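Local coordinates for protein tyrosyl-tRNA synthetase (Pyrococcus horikoshii, PDB 2CYC) that probably catalyses the attachment of tyrosine to its cognate tRNA, first activating the amino acid with ATP and then passing it to the acceptor end, at residues A[289-292]-A[293-297]; A[320-323]-A[324-328]. All coordinates share one frame; numbering follows the deposited sequence.

Contact 1: residues A[289-292]-A[293-297]; sequences VLDW and VEYII
The ring of Tyr295 takes the carboxylate of Asp291 beside it and the carbonyl of the same residue at its edge. Asp291 O lies near the ring plane, 3.3 Å from Tyr295 CD2, while Glu294 CG sits over one face, offset toward the rim. Asp291 OD2 stands 3.9 Å from both CD2 and CE2 of Tyr295, with the carboxylate plane turned 54° from the ring. Asp291 CG is anti to the backbone N (chi1 -173°), which carries the carboxylate along the helix toward Tyr295. His224 joins the pair: its NE2 bonds to Asp291 OD2 and its ring stacks with Tyr295. Asp291 OD1 lies in the plane of the Trp292 indole, at its edge, and accepts from Leu227 N; Trp292 NE1 donates to Leu227 O.

The backbone bonds are successive i to i+4 links, among them Glu294 N to Leu290 O at 2.8 Å. At the end, Ile296 N still reaches Trp292 O at 2.8 Å, but with an N-H...O angle of 146°, and a wider pi-type turn spans 293-297. Ile296 CB rests 3.1 Å from Trp292 O, a tight fit. On another side of helix 288-297, the Trp292 side chain touches Met252 of the KMSKS motif, the signature sequence of a class I synthetase.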
ATOM      1  N   VAL A 289     -15.349  -3.451 -37.381  1.00 23.28           N
ATOM      2  CA  VAL A 289     -16.723  -3.146 -37.712  1.00 22.53           C
ATOM      3  C   VAL A 289     -17.665  -4.300 -37.381  1.00 24.22           C
ATOM      4  O   VAL A 289     -18.726  -4.076 -36.790  1.00 23.44           O
ATOM      5  CB  VAL A 289     -16.886  -2.761 -39.197  1.00 26.52           C
ATOM      6  CG1 VAL A 289     -18.361  -2.517 -39.498  1.00 18.51           C
ATOM      7  CG2 VAL A 289     -16.070  -1.502 -39.504  1.00 23.76           C
ATOM      8  N   LEU A 290     -17.296  -5.523 -37.761  1.00 19.56           N
ATOM      9  CA  LEU A 290     -18.151  -6.674 -37.466  1.00 22.87           C
ATOM     10  C   LEU A 290     -18.214  -6.868 -35.946  1.00 22.67           C
ATOM     11  O   LEU A 290     -19.223  -7.330 -35.416  1.00 24.82           O
ATOM     12  CB  LEU A 290     -17.615  -7.955 -38.133  1.00 23.34           C
ATOM     13  CG  LEU A 290     -17.774  -8.131 -39.653  1.00 31.67           C
ATOM     14  CD1 LEU A 290     -17.086  -9.433 -40.080  1.00 24.32           C
ATOM     15  CD2 LEU A 290     -19.263  -8.166 -40.033  1.00 20.45           C
ATOM     16  N   ASP A 291     -17.125  -6.516 -35.263  1.00 19.23           N
ATOM     17  CA  ASP A 291     -17.037  -6.625 -33.808  1.00 21.25           C
ATOM     18  C   ASP A 291     -18.153  -5.768 -33.189  1.00 21.99           C
ATOM     19  O   ASP A 291     -18.872  -6.211 -32.293  1.00 23.40           O
ATOM     20  CB  ASP A 291     -15.658  -6.132 -33.348  1.00 25.71           C
ATOM     21  CG  ASP A 291     -15.407  -6.359 -31.857  1.00 31.05           C
ATOM     22  OD1 ASP A 291     -15.157  -5.373 -31.134  1.00 29.75           O
ATOM     23  OD2 ASP A 291     -15.447  -7.522 -31.407  1.00 31.47           O
ATOM     24  N   TRP A 292     -18.303  -4.546 -33.693  1.00 19.23           N
ATOM     25  CA  TRP A 292     -19.327  -3.626 -33.211  1.00 17.22           C
ATOM     26  C   TRP A 292     -20.726  -4.104 -33.610  1.00 22.31           C
ATOM     27  O   TRP A 292     -21.693  -3.955 -32.846  1.00 17.95           O
ATOM     28  CB  TRP A 292     -19.070  -2.218 -33.769  1.00 17.36           C
ATOM     29  CG  TRP A 292     -17.877  -1.519 -33.154  1.00 18.85           C
ATOM     30  CD1 TRP A 292     -16.788  -2.111 -32.573  1.00 22.57           C
ATOM     31  CD2 TRP A 292     -17.631  -0.099 -33.107  1.00 21.63           C
ATOM     32  NE1 TRP A 292     -15.884  -1.154 -32.171  1.00 19.33           N
ATOM     33  CE2 TRP A 292     -16.372   0.087 -32.485  1.00 20.55           C
ATOM     34  CE3 TRP A 292     -18.348   1.030 -33.532  1.00 19.90           C
ATOM     35  CZ2 TRP A 292     -15.814   1.362 -32.272  1.00 16.40           C
ATOM     36  CZ3 TRP A 292     -17.791   2.304 -33.322  1.00 15.39           C
ATOM     37  CH2 TRP A 292     -16.536   2.453 -32.696  1.00 14.82           C
ATOM     38  N   VAL A 293     -20.840  -4.673 -34.807  1.00 19.72           N
ATOM     39  CA  VAL A 293     -22.129  -5.179 -35.277  1.00 23.04           C
ATOM     40  C   VAL A 293     -22.587  -6.321 -34.361  1.00 21.42           C
ATOM     41  O   VAL A 293     -23.739  -6.383 -33.954  1.00 20.48           O
ATOM     42  CB  VAL A 293     -22.040  -5.731 -36.737  1.00 22.73           C
ATOM     43  CG1 VAL A 293     -23.302  -6.513 -37.078  1.00 14.17           C
ATOM     44  CG2 VAL A 293     -21.858  -4.587 -37.728  1.00 21.89           C
ATOM     45  N   GLU A 294     -21.672  -7.219 -34.029  1.00 22.34           N
ATOM     46  CA  GLU A 294     -22.031  -8.340 -33.183  1.00 24.63           C
ATOM     47  C   GLU A 294     -22.422  -7.956 -31.761  1.00 24.19           C
ATOM     48  O   GLU A 294     -23.445  -8.407 -31.263  1.00 19.86           O
ATOM     49  CB  GLU A 294     -20.888  -9.355 -33.107  1.00 20.94           C
ATOM     50  CG  GLU A 294     -21.276 -10.580 -32.270  1.00 24.55           C
ATOM     51  CD  GLU A 294     -20.205 -11.642 -32.234  1.00 22.37           C
ATOM     52  OE1 GLU A 294     -20.484 -12.739 -31.713  1.00 34.02           O
ATOM     53  OE2 GLU A 294     -19.081 -11.382 -32.716  1.00 27.85           O
ATOM     54  N   TYR A 295     -21.611  -7.122 -31.113  1.00 19.62           N
ATOM     55  CA  TYR A 295     -21.866  -6.740 -29.727  1.00 24.90           C
ATOM     56  C   TYR A 295     -22.788  -5.556 -29.449  1.00 22.63           C
ATOM     57  O   TYR A 295     -23.298  -5.424 -28.342  1.00 21.34           O
ATOM     58  CB  TYR A 295     -20.530  -6.551 -29.018  1.00 17.18           C
ATOM     59  CG  TYR A 295     -19.824  -7.869 -28.835  1.00 23.50           C
ATOM     60  CD1 TYR A 295     -20.123  -8.693 -27.749  1.00 21.32           C
ATOM     61  CD2 TYR A 295     -18.902  -8.329 -29.784  1.00 20.99           C
ATOM     62  CE1 TYR A 295     -19.520  -9.947 -27.610  1.00 26.09           C
ATOM     63  CE2 TYR A 295     -18.297  -9.581 -29.658  1.00 20.50           C
ATOM     64  CZ  TYR A 295     -18.610 -10.384 -28.569  1.00 26.24           C
ATOM     65  OH  TYR A 295     -18.018 -11.621 -28.439  1.00 31.30           O
ATOM     66  N   ILE A 296     -23.003  -4.698 -30.437  1.00 22.75           N
ATOM     67  CA  ILE A 296     -23.898  -3.565 -30.239  1.00 19.87           C
ATOM     68  C   ILE A 296     -25.225  -3.832 -30.946  1.00 21.70           C
ATOM     69  O   ILE A 296     -26.258  -4.041 -30.299  1.00 21.35           O
ATOM     70  CB  ILE A 296     -23.275  -2.237 -30.769  1.00 18.99           C
ATOM     71  CG1 ILE A 296     -21.979  -1.924 -30.002  1.00 14.40           C
ATOM     72  CG2 ILE A 296     -24.266  -1.087 -30.597  1.00 21.99           C
ATOM     73  CD1 ILE A 296     -21.320  -0.594 -30.381  1.00 14.20           C
ATOM     74  N   ILE A 297     -25.187  -3.871 -32.275  1.00 20.51           N
ATOM     75  CA  ILE A 297     -26.395  -4.081 -33.069  1.00 20.17           C
ATOM     76  C   ILE A 297     -27.146  -5.390 -32.779  1.00 20.62           C
ATOM     77  O   ILE A 297     -28.373  -5.390 -32.695  1.00 20.31           O
ATOM     78  CB  ILE A 297     -26.060  -3.964 -34.576  1.00 21.91           C
ATOM     79  CG1 ILE A 297     -25.480  -2.564 -34.843  1.00 22.37           C
ATOM     80  CG2 ILE A 297     -27.314  -4.210 -35.421  1.00 17.27           C
ATOM     81  CD1 ILE A 297     -25.027  -2.308 -36.275  1.00 27.01           C
TER

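Contact 2: residues A[320-323]-A[324-328]; sequences TTFE and ELKRD
Glu324 reaches back, extended beyond CG, toward Thr320 and Thr321. Its CB lies 3.7 Å from Thr321 O. With CG beside the backbone N (chi1 -48°), the chain runs toward the helix start, and Glu324 CG comes within 2.9 Å of Thr321 OG1, shorter than a normal contact, so its exact length is doubtful. Beyond it, CD lies close to the Thr320 hydroxyl, and at the tip OE1 accepts from Thr320 N at 2.8 Å. That bond is nearly straight (177° at the hydrogen), though the donor comes from above the carboxylate plane. Thr320 OG1 lies 3.0 Å from OE1 and OE2 of Glu324 alike, and any bond it gives to OE1 is weak and not settled.

Thr321, at the N-cap, in turn accepts from Glu324 N through OG1 at 3.3 Å. Because the glutamate grips the amide one residue before the N-cap, this pairing resembles a capping box without meeting its definition.

One turn after Phe322, Lys326 CB lies over a face of the Phe322 ring in a CH-pi contact, 4.3 Å from the centroid and 19° off the normal, and Lys326 CD touches Phe322 CE2. Glu323 OE1 and Arg327 NH2 form a long salt bridge of 3.5 Å, the carboxylate oxygen lying at the guanidinium edge, near its plane.

Helix 322-330 begins two residues after strand 317-319, whose Tyr319 touches Glu324 and Leu325; Glu301 accepts from Phe322 N, and Phe322 and Leu325 pack on helix 288-297.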
ATOM      1  N   THR A 320     -31.571 -10.781 -39.124  1.00 31.29           N
ATOM      2  CA  THR A 320     -32.192 -11.022 -37.830  1.00 34.04           C
ATOM      3  C   THR A 320     -31.186 -11.527 -36.815  1.00 33.81           C
ATOM      4  O   THR A 320     -31.389 -11.384 -35.609  1.00 40.65           O
ATOM      5  CB  THR A 320     -33.341 -12.041 -37.938  1.00 35.04           C
ATOM      6  OG1 THR A 320     -32.842 -13.265 -38.494  1.00 35.03           O
ATOM      7  CG2 THR A 320     -34.454 -11.491 -38.824  1.00 30.19           C
ATOM      8  N   THR A 321     -30.105 -12.131 -37.294  1.00 33.39           N
ATOM      9  CA  THR A 321     -29.073 -12.623 -36.394  1.00 32.79           C
ATOM     10  C   THR A 321     -27.706 -12.230 -36.934  1.00 36.78           C
ATOM     11  O   THR A 321     -27.537 -12.030 -38.137  1.00 33.53           O
ATOM     12  CB  THR A 321     -29.108 -14.159 -36.238  1.00 38.69           C
ATOM     13  OG1 THR A 321     -28.656 -14.774 -37.449  1.00 36.34           O
ATOM     14  CG2 THR A 321     -30.527 -14.634 -35.918  1.00 37.79           C
ATOM     15  N   PHE A 322     -26.732 -12.115 -36.040  1.00 32.31           N
ATOM     16  CA  PHE A 322     -25.397 -11.747 -36.453  1.00 30.29           C
ATOM     17  C   PHE A 322     -24.845 -12.794 -37.408  1.00 34.20           C
ATOM     18  O   PHE A 322     -24.201 -12.465 -38.410  1.00 30.63           O
ATOM     19  CB  PHE A 322     -24.477 -11.630 -35.245  1.00 20.57           C
ATOM     20  CG  PHE A 322     -23.040 -11.391 -35.611  1.00 25.27           C
ATOM     21  CD1 PHE A 322     -22.660 -10.223 -36.263  1.00 19.64           C
ATOM     22  CD2 PHE A 322     -22.072 -12.348 -35.333  1.00 22.24           C
ATOM     23  CE1 PHE A 322     -21.339 -10.014 -36.632  1.00 23.27           C
ATOM     24  CE2 PHE A 322     -20.743 -12.147 -35.697  1.00 26.36           C
ATOM     25  CZ  PHE A 322     -20.379 -10.976 -36.350  1.00 27.25           C
ATOM     26  N   GLU A 323     -25.109 -14.058 -37.098  1.00 35.20           N
ATOM     27  CA  GLU A 323     -24.617 -15.153 -37.915  1.00 35.91           C
ATOM     28  C   GLU A 323     -24.991 -15.007 -39.389  1.00 32.50           C
ATOM     29  O   GLU A 323     -24.153 -15.228 -40.259  1.00 27.86           O
ATOM     30  CB  GLU A 323     -25.123 -16.490 -37.371  1.00 39.00           C
ATOM     31  CG  GLU A 323     -24.250 -17.651 -37.794  1.00 54.46           C
ATOM     32  CD  GLU A 323     -22.809 -17.484 -37.329  1.00 63.87           C
ATOM     33  OE1 GLU A 323     -21.926 -18.184 -37.872  1.00 68.93           O
ATOM     34  OE2 GLU A 323     -22.561 -16.658 -36.418  1.00 67.45           O
ATOM     35  N   GLU A 324     -26.238 -14.640 -39.675  1.00 34.68           N
ATOM     36  CA  GLU A 324     -26.660 -14.459 -41.067  1.00 38.22           C
ATOM     37  C   GLU A 324     -25.798 -13.378 -41.716  1.00 39.29           C
ATOM     38  O   GLU A 324     -25.252 -13.568 -42.808  1.00 37.18           O
ATOM     39  CB  GLU A 324     -28.119 -13.999 -41.165  1.00 38.02           C
ATOM     40  CG  GLU A 324     -29.120 -14.764 -40.329  1.00 49.45           C
ATOM     41  CD  GLU A 324     -30.536 -14.239 -40.518  1.00 50.36           C
ATOM     42  OE1 GLU A 324     -30.705 -13.005 -40.638  1.00 49.90           O
ATOM     43  OE2 GLU A 324     -31.479 -15.059 -40.538  1.00 56.48           O
ATOM     44  N   LEU A 325     -25.682 -12.239 -41.034  1.00 33.69           N
ATOM     45  CA  LEU A 325     -24.905 -11.124 -41.558  1.00 30.68           C
ATOM     46  C   LEU A 325     -23.454 -11.507 -41.781  1.00 27.66           C
ATOM     47  O   LEU A 325     -22.870 -11.184 -42.815  1.00 30.99           O
ATOM     48  CB  LEU A 325     -24.996  -9.911 -40.620  1.00 24.81           C
ATOM     49  CG  LEU A 325     -24.257  -8.656 -41.108  1.00 22.77           C
ATOM     50  CD1 LEU A 325     -24.892  -7.419 -40.504  1.00 21.63           C
ATOM     51  CD2 LEU A 325     -22.774  -8.745 -40.751  1.00 14.01           C
ATOM     52  N   LYS A 326     -22.874 -12.197 -40.809  1.00 27.73           N
ATOM     53  CA  LYS A 326     -21.486 -12.619 -40.904  1.00 31.57           C
ATOM     54  C   LYS A 326     -21.273 -13.517 -42.127  1.00 35.65           C
ATOM     55  O   LYS A 326     -20.276 -13.378 -42.840  1.00 36.94           O
ATOM     56  CB  LYS A 326     -21.081 -13.359 -39.628  1.00 27.05           C
ATOM     57  CG  LYS A 326     -19.637 -13.803 -39.597  1.00 28.98           C
ATOM     58  CD  LYS A 326     -19.349 -14.559 -38.309  1.00 33.38           C
ATOM     59  CE  LYS A 326     -17.897 -14.992 -38.255  1.00 38.85           C
ATOM     60  NZ  LYS A 326     -17.577 -15.757 -37.026  1.00 45.98           N
ATOM     61  N   ARG A 327     -22.209 -14.437 -42.354  1.00 35.29           N
ATOM     62  CA  ARG A 327     -22.141 -15.354 -43.495  1.00 38.93           C
ATOM     63  C   ARG A 327     -22.148 -14.529 -44.787  1.00 32.98           C
ATOM     64  O   ARG A 327     -21.289 -14.686 -45.647  1.00 30.58           O
ATOM     65  CB  ARG A 327     -23.349 -16.297 -43.479  1.00 41.55           C
ATOM     66  CG  ARG A 327     -23.353 -17.368 -44.566  1.00 58.59           C
ATOM     67  CD  ARG A 327     -22.603 -18.638 -44.151  1.00 71.96           C
ATOM     68  NE  ARG A 327     -23.292 -19.397 -43.103  1.00 83.00           N
ATOM     69  CZ  ARG A 327     -23.223 -19.132 -41.797  1.00 87.75           C
ATOM     70  NH1 ARG A 327     -23.892 -19.884 -40.930  1.00 85.59           N
ATOM     71  NH2 ARG A 327     -22.476 -18.129 -41.349  1.00 89.53           N
ATOM     72  N   ASP A 328     -23.133 -13.650 -44.909  1.00 32.46           N
ATOM     73  CA  ASP A 328     -23.257 -12.789 -46.071  1.00 31.93           C
ATOM     74  C   ASP A 328     -21.998 -11.958 -46.302  1.00 33.80           C
ATOM     75  O   ASP A 328     -21.646 -11.669 -47.443  1.00 34.69           O
ATOM     76  CB  ASP A 328     -24.461 -11.869 -45.901  1.00 32.62           C
ATOM     77  CG  ASP A 328     -25.623 -12.263 -46.786  1.00 32.12           C
ATOM     78  OD1 ASP A 328     -25.807 -13.476 -47.023  1.00 40.89           O
ATOM     79  OD2 ASP A 328     -26.359 -11.359 -47.235  1.00 42.84           O
TER

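In the fold
Contacts 1 and 2 are local arrangements on two successive helices, 288-297 and 322-330; the centres of the two contacts lie about 11 Å apart, and their side chains meet directly. Leu290 CD2 reaches Leu325 CD2 at 3.6 Å, and Val293 CG1 reaches Phe322 CD1 at 3.9 Å. Beside these apolar contacts, Glu294 OE2 comes 3.5 Å from Phe322 CE2. Between the two helices in sequence come the antiparallel strands 305-307 and 317-319, and the capped start of contact 2 follows the second of them. Both contacts lie away from the tyrosine pocket. Contact 1 also faces the nucleotide-binding core, where Ile296 touches Leu52 and Met53 of helix 48-63.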